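Local coordinates for signal recognition particle receptor FtsY (Sulfolobus acidocaldarius, PDB 5L3S), which serves as the receptor for the signal recognition particle, joining an N-terminal helical bundle to an SRP54-type P-loop nucleotide-binding domain, at residues F32-S37 with E42-I47; T139-A142 with E146-A149; V270-V275 with D280-F285. One frame throughout, in Å; residues are numbered along the deposited sequence.

Contact 1: residues F32-S37 with E42-I47; sequences FQLLDS and EVTEKI
Thr-44 lays its side chain against Leu-34, whose CB lies 3.6 Å from Thr-44 OG1. The threonine methyl makes the second half of this overlap: Thr-44 CG2 sits 4.1 Å from Leu-34 CD1, so both the root and one branch tip of the leucine are engaged. Leu-35 comes across the threonine at about a right angle, with its CD2 4.0 Å from Thr-44 OG1. The two leucines thus meet a single residue, and the backbones come near enough for this, with Leu-34 CA and Thr-44 CA 6.5 Å apart. These residues belong to helices 20-36 and 41-55, consecutive members of the N-terminal helical bundle of SRP54-type proteins; the burial of 176 Å² is modest, as expected when three side chains do the work.

The threonine torsion (chi1 -73°) sets OG1 beside its own backbone N, where the hydroxyl is hydrogen-bonded to Ser-40 O, just ahead of helix 41-55. Leu-34 also packs on Leu-48, and Leu-35 on Tyr-41. No hydrogen bond passes between 32-37 and 42-47: the hydroxyl spends its polarity on the chain leading into its own helix, which implies that the leucines meet it through van der Waals contact.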
loop_
_atom_site.group_PDB
_atom_site.type_symbol
_atom_site.label_atom_id
_atom_site.label_comp_id
_atom_site.label_asym_id
_atom_site.label_seq_id
_atom_site.Cartn_x
_atom_site.Cartn_y
_atom_site.Cartn_z
ATOM N N PHE B 32 16.925 7.096 12.013
ATOM C CA PHE B 32 16.071 7.845 11.102
ATOM C C PHE B 32 16.170 7.361 9.653
ATOM O O PHE B 32 15.204 7.452 8.896
ATOM C CB PHE B 32 16.300 9.342 11.267
ATOM C CG PHE B 32 15.875 9.845 12.610
ATOM C CD1 PHE B 32 14.542 9.772 12.992
ATOM C CD2 PHE B 32 16.802 10.338 13.516
ATOM C CE1 PHE B 32 14.140 10.209 14.239
ATOM C CE2 PHE B 32 16.405 10.770 14.756
ATOM C CZ PHE B 32 15.074 10.705 15.119
ATOM N N GLN B 33 17.322 6.814 9.286
ATOM C CA GLN B 33 17.492 6.212 7.970
ATOM C C GLN B 33 16.627 4.958 7.826
ATOM O O GLN B 33 15.931 4.788 6.824
ATOM C CB GLN B 33 18.974 5.885 7.712
ATOM C CG GLN B 33 19.242 5.343 6.312
ATOM C CD GLN B 33 20.712 5.414 5.918
ATOM O OE1 GLN B 33 21.561 5.850 6.702
ATOM N NE2 GLN B 33 21.018 4.986 4.696
ATOM N N LEU B 34 16.665 4.082 8.826
ATOM C CA LEU B 34 15.839 2.875 8.806
ATOM C C LEU B 34 14.347 3.219 8.843
ATOM O O LEU B 34 13.553 2.637 8.103
ATOM C CB LEU B 34 16.191 1.952 9.975
ATOM C CG LEU B 34 17.628 1.392 9.971
ATOM C CD1 LEU B 34 17.962 0.686 11.280
ATOM C CD2 LEU B 34 17.801 0.467 8.803
ATOM N N LEU B 35 13.963 4.158 9.702
ATOM C CA LEU B 35 12.546 4.538 9.812
ATOM C C LEU B 35 12.050 5.078 8.478
ATOM O O LEU B 35 10.950 4.737 8.027
ATOM C CB LEU B 35 12.329 5.595 10.910
ATOM C CG LEU B 35 12.529 5.158 12.373
ATOM C CD1 LEU B 35 12.405 6.363 13.322
ATOM C CD2 LEU B 35 11.525 4.075 12.759
ATOM N N ASP B 36 12.873 5.909 7.845
ATOM C CA ASP B 36 12.558 6.463 6.531
ATOM C C ASP B 36 12.431 5.365 5.478
ATOM O O ASP B 36 11.768 5.549 4.461
ATOM C CB ASP B 36 13.639 7.455 6.094
ATOM C CG ASP B 36 13.279 8.176 4.800
ATOM O OD1 ASP B 36 12.152 8.715 4.697
ATOM O OD2 ASP B 36 14.115 8.196 3.875
ATOM N N SER B 37 13.095 4.239 5.714
ATOM C CA SER B 37 13.098 3.126 4.776
ATOM C C SER B 37 11.945 2.158 5.043
ATOM O O SER B 37 11.912 1.054 4.496
ATOM C CB SER B 37 14.430 2.368 4.886
ATOM O OG SER B 37 15.503 3.173 4.425
ATOM N N GLU B 42 9.472 -0.538 15.993
ATOM C CA GLU B 42 9.807 -1.575 16.962
ATOM C C GLU B 42 10.991 -2.448 16.504
ATOM O O GLU B 42 11.840 -2.827 17.305
ATOM C CB GLU B 42 8.566 -2.429 17.252
ATOM C CG GLU B 42 7.379 -1.651 17.871
ATOM C CD GLU B 42 6.585 -0.788 16.870
ATOM O OE1 GLU B 42 6.634 -1.046 15.646
ATOM O OE2 GLU B 42 5.904 0.162 17.320
ATOM N N VAL B 43 11.041 -2.758 15.213
ATOM C CA VAL B 43 12.132 -3.555 14.660
ATOM C C VAL B 43 13.420 -2.731 14.574
ATOM O O VAL B 43 14.506 -3.217 14.890
ATOM C CB VAL B 43 11.752 -4.121 13.276
ATOM C CG1 VAL B 43 12.957 -4.774 12.591
ATOM C CG2 VAL B 43 10.613 -5.109 13.432
ATOM N N THR B 44 13.284 -1.480 14.148
ATOM C CA THR B 44 14.408 -0.539 14.127
ATOM C C THR B 44 15.069 -0.424 15.493
ATOM O O THR B 44 16.297 -0.494 15.611
ATOM C CB THR B 44 13.944 0.836 13.629
ATOM O OG1 THR B 44 13.701 0.756 12.221
ATOM C CG2 THR B 44 14.995 1.908 13.886
ATOM N N GLU B 45 14.260 -0.261 16.534
ATOM C CA GLU B 45 14.802 -0.180 17.888
ATOM C C GLU B 45 15.580 -1.442 18.303
ATOM O O GLU B 45 16.682 -1.350 18.857
ATOM C CB GLU B 45 13.699 0.119 18.895
ATOM C CG GLU B 45 14.224 0.319 20.309
ATOM C CD GLU B 45 13.193 0.928 21.237
ATOM O OE1 GLU B 45 12.050 1.175 20.785
ATOM O OE2 GLU B 45 13.531 1.158 22.421
ATOM N N LYS B 46 15.017 -2.618 18.034
ATOM C CA LYS B 46 15.678 -3.866 18.433
ATOM C C LYS B 46 16.991 -4.048 17.682
ATOM O O LYS B 46 17.996 -4.436 18.261
ATOM C CB LYS B 46 14.771 -5.073 18.192
ATOM C CG LYS B 46 13.593 -5.182 19.144
ATOM C CD LYS B 46 12.627 -6.261 18.671
ATOM C CE LYS B 46 11.508 -6.508 19.668
ATOM N NZ LYS B 46 10.425 -7.346 19.063
ATOM N N ILE B 47 16.981 -3.752 16.390
ATOM C CA ILE B 47 18.182 -3.903 15.579
ATOM C C ILE B 47 19.302 -2.980 16.056
ATOM O O ILE B 47 20.477 -3.373 16.114
ATOM C CB ILE B 47 17.858 -3.658 14.093
ATOM C CG1 ILE B 47 17.184 -4.901 13.514
ATOM C CG2 ILE B 47 19.114 -3.334 13.300
ATOM C CD1 ILE B 47 16.697 -4.719 12.109
#

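Contact 2: residues T139-A142 with E146-A149; sequences TFRA and EQLA. With GNP (phosphoaminophosphonic acid-guanylate ester), chain R; GOL (glycerol), chain U.
Arg-141 and Gln-147 meet beside the bound phosphoaminophosphonic acid-guanylate ester in the P-loop NTPase fold, within and just after the DTFRAAA sequence motif of SRP-type GTPases. Arg-141 stands in the loop between strand 132-137 and helix 144-155, Gln-147 on that helix.

The tight part is polar. Arg-141 NH2 donates to Gln-147 OE1 at 3.1 Å, nearly in the guanidinium plane but above the plane of the amide, in keeping with the 50° between the two flat groups. The amide's other end, NE2, reaches the nucleotide O2A at 3.2 Å in an almost straight bond (177°). Gln-147 can span both because its chain is extended beyond CG, which lies anti to the backbone N (chi1 -172°). Arg-141 NH1 turns to the terminal phosphate, 2.9 Å from O2G. A water fills the corner: it accepts from Arg-141 NH1 and donates to the nucleotide O2A and to Gln-147 OE1, the last at 2.6 Å. The arginine's NE and NH2 both bind Ala-142 O side-on, NE at 3.0 Å, which restrains rotation of the guanidinium group. These bonds tie loop, helix and phosphates into one network. Arg-141 also lines the pocket of a second such nucleotide, with Asn-110 and Gly-111, and its side chain lies about 4 Å from a magnesium ion.

The outer part is looser. Phe-140 is exposed and Ala-142 and Glu-146 are partly so, although another protein's chain packs on Phe-140 and Ala-142. Between loop and helix a glycerol, probably from the crystallisation liquor, bridges where the protein atoms do not meet. Its O2 bonds Arg-141 O at 2.9 Å, and its O1 lies 2.9 Å from Glu-146 OE1.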
loop_
_atom_site.group_PDB
_atom_site.type_symbol
_atom_site.label_atom_id
_atom_site.label_comp_id
_atom_site.label_asym_id
_atom_site.label_seq_id
_atom_site.Cartn_x
_atom_site.Cartn_y
_atom_site.Cartn_z
ATOM N N THR B 139 -13.620 -14.862 -7.256
ATOM C CA THR B 139 -14.935 -14.938 -7.876
ATOM C C THR B 139 -15.831 -13.824 -7.337
ATOM O O THR B 139 -17.046 -13.822 -7.545
ATOM C CB THR B 139 -15.608 -16.293 -7.590
ATOM O OG1 THR B 139 -15.741 -16.460 -6.175
ATOM C CG2 THR B 139 -14.754 -17.451 -8.135
ATOM N N PHE B 140 -15.236 -12.873 -6.641
ATOM C CA PHE B 140 -16.030 -11.819 -5.998
ATOM C C PHE B 140 -15.937 -10.456 -6.671
ATOM O O PHE B 140 -16.954 -9.812 -6.950
ATOM C CB PHE B 140 -15.657 -11.666 -4.519
ATOM C CG PHE B 140 -16.202 -10.404 -3.883
ATOM C CD1 PHE B 140 -17.480 -10.379 -3.348
ATOM C CD2 PHE B 140 -15.441 -9.240 -3.838
ATOM C CE1 PHE B 140 -17.997 -9.213 -2.781
ATOM C CE2 PHE B 140 -15.950 -8.077 -3.279
ATOM C CZ PHE B 140 -17.224 -8.069 -2.741
ATOM N N ARG B 141 -14.720 -9.981 -6.898
ATOM C CA ARG B 141 -14.567 -8.567 -7.230
ATOM C C ARG B 141 -14.921 -8.287 -8.680
ATOM O O ARG B 141 -14.661 -9.105 -9.558
ATOM C CB ARG B 141 -13.157 -8.069 -6.920
ATOM C CG ARG B 141 -13.105 -6.549 -6.684
ATOM C CD ARG B 141 -11.848 -5.944 -7.275
ATOM N NE ARG B 141 -11.753 -6.193 -8.713
ATOM C CZ ARG B 141 -10.678 -6.699 -9.303
ATOM N NH1 ARG B 141 -9.612 -6.991 -8.570
ATOM N NH2 ARG B 141 -10.657 -6.904 -10.617
ATOM N N ALA B 142 -15.528 -7.133 -8.919
ATOM C CA ALA B 142 -15.890 -6.720 -10.271
ATOM C C ALA B 142 -14.729 -6.872 -11.266
ATOM O O ALA B 142 -13.594 -6.423 -11.023
ATOM C CB ALA B 142 -16.424 -5.282 -10.272
ATOM N N GLU B 146 -12.245 -11.163 -15.846
ATOM C CA GLU B 146 -11.931 -10.491 -17.123
ATOM C C GLU B 146 -10.500 -9.937 -17.131
ATOM O O GLU B 146 -9.809 -9.963 -18.161
ATOM C CB GLU B 146 -12.907 -9.345 -17.422
ATOM C CG GLU B 146 -14.358 -9.750 -17.785
ATOM C CD GLU B 146 -15.250 -10.012 -16.575
ATOM O OE1 GLU B 146 -14.730 -10.172 -15.449
ATOM O OE2 GLU B 146 -16.483 -10.086 -16.756
ATOM N N GLN B 147 -10.081 -9.397 -15.990
ATOM C CA GLN B 147 -8.736 -8.876 -15.816
ATOM C C GLN B 147 -7.713 -10.003 -16.070
ATOM O O GLN B 147 -6.751 -9.835 -16.824
ATOM C CB GLN B 147 -8.576 -8.327 -14.384
ATOM C CG GLN B 147 -7.247 -7.578 -14.130
ATOM C CD GLN B 147 -7.012 -7.235 -12.659
ATOM O OE1 GLN B 147 -7.821 -7.565 -11.783
ATOM N NE2 GLN B 147 -5.899 -6.555 -12.385
ATOM N N LEU B 148 -7.933 -11.156 -15.450
ATOM C CA LEU B 148 -7.016 -12.304 -15.663
ATOM C C LEU B 148 -7.095 -12.847 -17.073
ATOM O O LEU B 148 -6.090 -13.306 -17.613
ATOM C CB LEU B 148 -7.317 -13.465 -14.709
ATOM C CG LEU B 148 -6.693 -13.516 -13.316
ATOM C CD1 LEU B 148 -7.305 -14.689 -12.563
ATOM C CD2 LEU B 148 -5.169 -13.660 -13.398
ATOM N N ALA B 149 -8.294 -12.825 -17.664
ATOM C CA ALA B 149 -8.478 -13.334 -19.016
ATOM C C ALA B 149 -7.656 -12.541 -20.036
ATOM O O ALA B 149 -7.115 -13.113 -20.989
ATOM C CB ALA B 149 -9.975 -13.359 -19.402
HETATM P PG GNP R . -7.399 -7.090 -5.770
HETATM O O1G GNP R . -7.591 -8.397 -6.503
HETATM O O2G GNP R . -8.572 -6.139 -5.962
HETATM O O3G GNP R . -7.219 -7.233 -4.274
HETATM N N3B GNP R . -6.096 -6.367 -6.353
HETATM P PB GNP R . -4.706 -7.180 -6.580
HETATM O O1B GNP R . -4.965 -8.395 -7.354
HETATM O O2B GNP R . -4.084 -7.431 -5.272
HETATM O O3A GNP R . -3.832 -6.236 -7.378
HETATM P PA GNP R . -3.789 -5.972 -8.889
HETATM O O1A GNP R . -2.980 -7.025 -9.585
HETATM O O2A GNP R . -5.158 -5.709 -9.429
HETATM O "O5'" GNP R . -2.905 -4.684 -9.039
HETATM C "C5'" GNP R . -3.334 -3.376 -8.541
HETATM C "C4'" GNP R . -2.604 -2.294 -9.317
HETATM O "O4'" GNP R . -1.179 -2.255 -8.936
HETATM C "C3'" GNP R . -2.618 -2.492 -10.820
HETATM O "O3'" GNP R . -2.681 -1.221 -11.442
HETATM C "C2'" GNP R . -1.252 -3.143 -11.101
HETATM O "O2'" GNP R . -0.814 -2.875 -12.421
HETATM C "C1'" GNP R . -0.411 -2.319 -10.114
HETATM N N9 GNP R . 0.857 -2.967 -9.781
HETATM C C8 GNP R . 1.077 -4.253 -9.364
HETATM N N7 GNP R . 2.348 -4.522 -9.124
HETATM C C5 GNP R . 2.988 -3.317 -9.402
HETATM C C6 GNP R . 4.357 -2.982 -9.333
HETATM O O6 GNP R . 5.281 -3.743 -9.012
HETATM N N1 GNP R . 4.599 -1.658 -9.712
HETATM C C2 GNP R . 3.606 -0.764 -10.084
HETATM N N2 GNP R . 3.975 0.472 -10.418
HETATM N N3 GNP R . 2.317 -1.077 -10.150
HETATM C C4 GNP R . 2.087 -2.359 -9.805
HETATM C C1 GOL U . -16.331 -10.970 -12.707
HETATM O O1 GOL U . -15.105 -11.606 -12.995
HETATM C C2 GOL U . -16.839 -11.520 -11.383
HETATM O O2 GOL U . -15.757 -11.585 -10.475
HETATM C C3 GOL U . -17.932 -10.608 -10.839
HETATM O O3 GOL U . -18.472 -11.157 -9.655
HETATM O O HOH W 1 -6.953 -7.835 -9.366
#

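Contact 3: residues V270-V275 with D280-F285; sequences VVYMGV and DDLIPF. With GNP (phosphoaminophosphonic acid-guanylate ester), chain R.
The beta hairpin of strands 270-274 and 282-284, with Met-273 and Ile-283 as its hydrogen-bonded pair, finishes one edge of the central sheet in the P-loop nucleotide-binding domain. Its strand axes run at 150°, antiparallel with an evident twist. The pair is joined by two bonds, the first short: Met-273 N to Ile-283 O is 2.7 Å and Ile-283 N to Met-273 O is 2.9 Å. Farther along, Phe-285 N donates to Val-271 O at 3.1 Å, from well above the carbonyl plane. Near the loop, Val-275 N binds Asp-281 O at 2.9 Å; this carbonyl also accepts from Lys-120 NZ, and Asp-281 itself centres an inverse gamma turn leading into the return strand.

Met-273 and Ile-283 share one face of the sheet: Met-273 CE lies 3.7 Å from Ile-283 CD1, and Trp-289 of helix 287-295 packs on both residues. Leu-282 points to the opposite face, where its CD1 touches Tyr-272 CB, and both residues touch Met-124 of helix 114-127; the side chains of Tyr-272 and Pro-284 diverge. Phe-285, whose CG is anti to the backbone N (chi1 180°), swings its ring to Val-270: Val-270 CB stands 4.1 Å from the ring centroid, 22° off the normal, a CH-pi contact over one face. The same ring receives Met-273 SD at its edge, 5.3 Å from the centroid, a Met-aromatic contact.

The far end of the first strand belongs to the nucleotide pocket. Gly-274 has no side chain to hold the guanine off, and its carbonyl C lies 3.1 Å from O6 of the bound phosphoaminophosphonic acid-guanylate ester.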
loop_
_atom_site.group_PDB
_atom_site.type_symbol
_atom_site.label_atom_id
_atom_site.label_comp_id
_atom_site.label_asym_id
_atom_site.label_seq_id
_atom_site.Cartn_x
_atom_site.Cartn_y
_atom_site.Cartn_z
ATOM N N VAL B 270 11.609 -12.738 1.412
ATOM C CA VAL B 270 11.088 -12.145 0.201
ATOM C C VAL B 270 11.776 -12.866 -0.941
ATOM O O VAL B 270 13.004 -12.993 -0.931
ATOM C CB VAL B 270 11.434 -10.651 0.125
ATOM C CG1 VAL B 270 10.961 -10.056 -1.204
ATOM C CG2 VAL B 270 10.825 -9.890 1.312
ATOM N N VAL B 271 11.012 -13.373 -1.908
ATOM C CA VAL B 271 11.627 -14.114 -3.017
ATOM C C VAL B 271 11.734 -13.293 -4.310
ATOM O O VAL B 271 12.664 -13.482 -5.091
ATOM C CB VAL B 271 10.922 -15.471 -3.289
ATOM C CG1 VAL B 271 11.263 -16.475 -2.202
ATOM C CG2 VAL B 271 9.400 -15.268 -3.413
ATOM N N TYR B 272 10.787 -12.387 -4.540
ATOM C CA TYR B 272 10.859 -11.521 -5.711
ATOM C C TYR B 272 10.365 -10.131 -5.368
ATOM O O TYR B 272 9.688 -9.938 -4.374
ATOM C CB TYR B 272 9.993 -12.061 -6.855
ATOM C CG TYR B 272 10.403 -13.409 -7.330
ATOM C CD1 TYR B 272 11.458 -13.552 -8.213
ATOM C CD2 TYR B 272 9.752 -14.548 -6.888
ATOM C CE1 TYR B 272 11.865 -14.795 -8.654
ATOM C CE2 TYR B 272 10.156 -15.807 -7.309
ATOM C CZ TYR B 272 11.209 -15.922 -8.197
ATOM O OH TYR B 272 11.615 -17.161 -8.630
ATOM N N MET B 273 10.721 -9.161 -6.202
ATOM C CA MET B 273 10.150 -7.834 -6.086
ATOM C C MET B 273 9.555 -7.368 -7.414
ATOM O O MET B 273 10.178 -7.502 -8.469
ATOM C CB MET B 273 11.211 -6.851 -5.612
ATOM C CG MET B 273 11.568 -7.027 -4.133
ATOM S SD MET B 273 12.947 -5.978 -3.760
ATOM C CE MET B 273 14.116 -6.712 -4.897
ATOM N N GLY B 274 8.356 -6.807 -7.340
ATOM C CA GLY B 274 7.722 -6.185 -8.486
ATOM C C GLY B 274 8.209 -4.764 -8.653
ATOM O O GLY B 274 8.265 -4.003 -7.697
ATOM N N VAL B 275 8.603 -4.413 -9.866
ATOM C CA VAL B 275 9.158 -3.094 -10.107
ATOM C C VAL B 275 8.494 -2.396 -11.296
ATOM O O VAL B 275 9.127 -1.622 -12.000
ATOM C CB VAL B 275 10.690 -3.174 -10.334
ATOM C CG1 VAL B 275 11.399 -3.595 -9.053
ATOM C CG2 VAL B 275 11.001 -4.148 -11.454
ATOM N N ASP B 280 7.723 -8.323 -17.488
ATOM C CA ASP B 280 9.155 -8.483 -17.154
ATOM C C ASP B 280 9.536 -7.796 -15.833
ATOM O O ASP B 280 10.641 -7.991 -15.320
ATOM C CB ASP B 280 10.000 -7.909 -18.294
ATOM C CG ASP B 280 11.420 -8.461 -18.320
ATOM O OD1 ASP B 280 11.605 -9.657 -17.999
ATOM O OD2 ASP B 280 12.352 -7.699 -18.674
ATOM N N ASP B 281 8.626 -6.994 -15.274
ATOM C CA ASP B 281 8.976 -6.159 -14.108
ATOM C C ASP B 281 9.003 -6.909 -12.773
ATOM O O ASP B 281 8.300 -6.563 -11.830
ATOM C CB ASP B 281 8.082 -4.918 -14.038
ATOM C CG ASP B 281 8.265 -4.017 -15.248
ATOM O OD1 ASP B 281 9.303 -4.145 -15.922
ATOM O OD2 ASP B 281 7.379 -3.195 -15.536
ATOM N N LEU B 282 9.841 -7.936 -12.709
ATOM C CA LEU B 282 9.930 -8.781 -11.535
ATOM C C LEU B 282 11.409 -9.144 -11.388
ATOM O O LEU B 282 12.023 -9.607 -12.332
ATOM C CB LEU B 282 9.100 -10.054 -11.750
ATOM C CG LEU B 282 8.896 -10.984 -10.545
ATOM C CD1 LEU B 282 7.934 -10.400 -9.554
ATOM C CD2 LEU B 282 8.443 -12.377 -10.985
ATOM N N ILE B 283 11.981 -8.915 -10.212
ATOM C CA ILE B 283 13.368 -9.296 -9.970
ATOM C C ILE B 283 13.493 -10.186 -8.738
ATOM O O ILE B 283 12.695 -10.083 -7.812
ATOM C CB ILE B 283 14.297 -8.061 -9.833
ATOM C CG1 ILE B 283 13.780 -7.123 -8.744
ATOM C CG2 ILE B 283 14.409 -7.315 -11.166
ATOM C CD1 ILE B 283 14.757 -5.975 -8.419
ATOM N N PRO B 284 14.493 -11.084 -8.726
ATOM C CA PRO B 284 14.660 -11.884 -7.510
ATOM C C PRO B 284 15.188 -10.999 -6.394
ATOM O O PRO B 284 15.778 -9.958 -6.690
ATOM C CB PRO B 284 15.716 -12.931 -7.908
ATOM C CG PRO B 284 16.452 -12.318 -9.058
ATOM C CD PRO B 284 15.417 -11.496 -9.797
ATOM N N PHE B 285 14.963 -11.392 -5.145
ATOM C CA PHE B 285 15.424 -10.614 -3.997
ATOM C C PHE B 285 16.827 -11.048 -3.627
ATOM O O PHE B 285 17.114 -12.244 -3.526
ATOM C CB PHE B 285 14.499 -10.821 -2.796
ATOM C CG PHE B 285 14.916 -10.051 -1.558
ATOM C CD1 PHE B 285 14.477 -8.754 -1.352
ATOM C CD2 PHE B 285 15.743 -10.634 -0.603
ATOM C CE1 PHE B 285 14.857 -8.047 -0.220
ATOM C CE2 PHE B 285 16.126 -9.935 0.526
ATOM C CZ PHE B 285 15.673 -8.637 0.716
HETATM P PG GNP R . -7.399 -7.090 -5.770
HETATM O O1G GNP R . -7.591 -8.397 -6.503
HETATM O O2G GNP R . -8.572 -6.139 -5.962
HETATM O O3G GNP R . -7.219 -7.233 -4.274
HETATM N N3B GNP R . -6.096 -6.367 -6.353
HETATM P PB GNP R . -4.706 -7.180 -6.580
HETATM O O1B GNP R . -4.965 -8.395 -7.354
HETATM O O2B GNP R . -4.084 -7.431 -5.272
HETATM O O3A GNP R . -3.832 -6.236 -7.378
HETATM P PA GNP R . -3.789 -5.972 -8.889
HETATM O O1A GNP R . -2.980 -7.025 -9.585
HETATM O O2A GNP R . -5.158 -5.709 -9.429
HETATM O "O5'" GNP R . -2.905 -4.684 -9.039
HETATM C "C5'" GNP R . -3.334 -3.376 -8.541
HETATM C "C4'" GNP R . -2.604 -2.294 -9.317
HETATM O "O4'" GNP R . -1.179 -2.255 -8.936
HETATM C "C3'" GNP R . -2.618 -2.492 -10.820
HETATM O "O3'" GNP R . -2.681 -1.221 -11.442
HETATM C "C2'" GNP R . -1.252 -3.143 -11.101
HETATM O "O2'" GNP R . -0.814 -2.875 -12.421
HETATM C "C1'" GNP R . -0.411 -2.319 -10.114
HETATM N N9 GNP R . 0.857 -2.967 -9.781
HETATM C C8 GNP R . 1.077 -4.253 -9.364
HETATM N N7 GNP R . 2.348 -4.522 -9.124
HETATM C C5 GNP R . 2.988 -3.317 -9.402
HETATM C C6 GNP R . 4.357 -2.982 -9.333
HETATM O O6 GNP R . 5.281 -3.743 -9.012
HETATM N N1 GNP R . 4.599 -1.658 -9.712
HETATM C C2 GNP R . 3.606 -0.764 -10.084
HETATM N N2 GNP R . 3.975 0.472 -10.418
HETATM N N3 GNP R . 2.317 -1.077 -10.150
HETATM C C4 GNP R . 2.087 -2.359 -9.805
#

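How the contacts relate
Read from the N terminus, the three contacts follow in series; none nests in or crosses another. Contact 1 closes the short turn between helices 20-36 and 41-55 of the helical bundle. Contact 2 closes the loop that enters helix 144-155, and contact 3 closes the hairpin at the sheet's edge. The centres of contacts 1 and 2 lie about 38 Å apart, on opposite sides of the chain's centre. Contacts 2 and 3 share the nucleotide, meeting its phosphates and its base respectively, though their nearest atoms are about 14 Å apart. Helices 258-266 and 287-295, which flank strands 270-274 and 282-284 in sequence, touch side chains of contacts 1 and 3, linking bundle and nucleotide-binding domain.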